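Local coordinates for C-glycoside 3-oxidase (Microbacterium trichothecenolyticum, PDB 7DVE), which uses FAD and molecular oxygen to oxidise the C3 hydroxyl of the sugar in C-glycosides such as isoorientin and mangiferin, releasing hydrogen peroxide, at residues 47-50 with 51-54. Sequence-based numbering, arbitrary orientation.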
loop_
_atom_site.group_PDB
_atom_site.type_symbol
_atom_site.label_atom_id
_atom_site.label_comp_id
_atom_site.label_asym_id
_atom_site.label_seq_id
_atom_site.Cartn_x
_atom_site.Cartn_y
_atom_site.Cartn_z
ATOM N N SER A 47 -15.887 8.852 -0.136
ATOM C CA SER A 47 -15.770 9.200 -1.549
ATOM C C SER A 47 -16.746 8.372 -2.373
ATOM O O SER A 47 -17.250 7.342 -1.918
ATOM C CB SER A 47 -14.347 8.981 -2.055
ATOM O OG SER A 47 -13.922 7.673 -1.737
ATOM N N ASP A 48 -16.992 8.835 -3.608
ATOM C CA ASP A 48 -17.952 8.240 -4.544
ATOM C C ASP A 48 -17.282 7.956 -5.885
ATOM O O ASP A 48 -16.677 8.873 -6.482
ATOM C CB ASP A 48 -19.164 9.152 -4.783
ATOM C CG ASP A 48 -20.358 8.394 -5.304
ATOM O OD1 ASP A 48 -20.626 7.292 -4.776
ATOM O OD2 ASP A 48 -21.036 8.887 -6.233
ATOM N N PRO A 49 -17.355 6.707 -6.398
ATOM C CA PRO A 49 -17.881 5.501 -5.728
ATOM C C PRO A 49 -17.040 5.117 -4.525
ATOM O O PRO A 49 -15.897 5.563 -4.447
ATOM C CB PRO A 49 -17.804 4.417 -6.819
ATOM C CG PRO A 49 -16.831 4.954 -7.828
ATOM C CD PRO A 49 -17.020 6.445 -7.807
ATOM N N PRO A 50 -17.588 4.334 -3.596
ATOM C CA PRO A 50 -16.833 4.002 -2.383
ATOM C C PRO A 50 -15.413 3.550 -2.708
ATOM O O PRO A 50 -15.184 2.790 -3.651
ATOM C CB PRO A 50 -17.666 2.880 -1.755
ATOM C CG PRO A 50 -19.074 3.188 -2.210
ATOM C CD PRO A 50 -18.942 3.749 -3.587
ATOM N N GLY A 51 -14.453 4.033 -1.912
ATOM C CA GLY A 51 -13.055 3.750 -2.139
ATOM C C GLY A 51 -12.358 4.646 -3.142
ATOM O O GLY A 51 -11.149 4.495 -3.345
ATOM N N ALA A 52 -13.066 5.556 -3.796
ATOM C CA ALA A 52 -12.422 6.412 -4.786
ATOM C C ALA A 52 -11.454 7.390 -4.106
ATOM O O ALA A 52 -11.557 7.674 -2.916
ATOM C CB ALA A 52 -13.474 7.159 -5.596
ATOM N N HIS A 53 -10.477 7.877 -4.868
ATOM C CA HIS A 53 -9.472 8.769 -4.293
ATOM C C HIS A 53 -10.096 10.102 -3.885
ATOM O O HIS A 53 -10.969 10.631 -4.572
ATOM C CB HIS A 53 -8.329 9.014 -5.286
ATOM C CG HIS A 53 -7.068 9.500 -4.637
ATOM N ND1 HIS A 53 -6.913 10.800 -4.198
ATOM C CD2 HIS A 53 -5.917 8.854 -4.317
ATOM C CE1 HIS A 53 -5.717 10.935 -3.645
ATOM N NE2 HIS A 53 -5.088 9.774 -3.717
ATOM N N VAL A 54 -9.635 10.660 -2.763
ATOM C CA VAL A 54 -10.165 11.950 -2.322
ATOM C C VAL A 54 -9.954 13.036 -3.381
ATOM O O VAL A 54 -10.766 13.951 -3.498
ATOM C CB VAL A 54 -9.577 12.352 -0.950
ATOM C CG1 VAL A 54 -9.976 11.327 0.138
ATOM C CG2 VAL A 54 -8.041 12.542 -0.998
HETATM O O HOH W 1 -14.534 5.990 0.394
#
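Ala52 is held at both its amide and its carbonyl by the residues just before it, the amide by Pro49 and the carbonyl by Ser47. The first bond closes a type II beta turn from Pro49 to Ala52: Ala52 N donates to Pro49 O over 2.9 Å, lying in the carbonyl plane, with a somewhat bent N-H...O angle of 144°. Gly51 takes the third place of this turn with a positive phi, where a CB would collide with Pro50 O. A cis peptide bond between Asp48 and Pro49 bends the chain just ahead of the turn, and the ring atom Pro49 CD comes within 4.2 Å of the methyl carbon Ala52 CB.

The second bond links the two ends of the stretch 47-52. With chi1 at 52°, Ser47 OG lies between its own backbone N and C and donates to Ala52 O over 2.6 Å, tilted 26° from the carbonyl plane. The same hydroxyl accepts a hydrogen bond from a water, which in turn receives one from Gly51 N at 3.0 Å. Without the hydroxyl, as with an alanine here, Ala52 O would probably lose this donor and the water its bond to this side chain.

The turn lies between strand 37-40 and helix 60-69 of this GMC oxidoreductase, with Gly51 near FAD-binding Asn120 and the FAD, without touching the cofactor. Helix 215-224 covers Pro49 and Ala52 through Asp216. Ala52 CB lies 3.1 Å from Pro49 O.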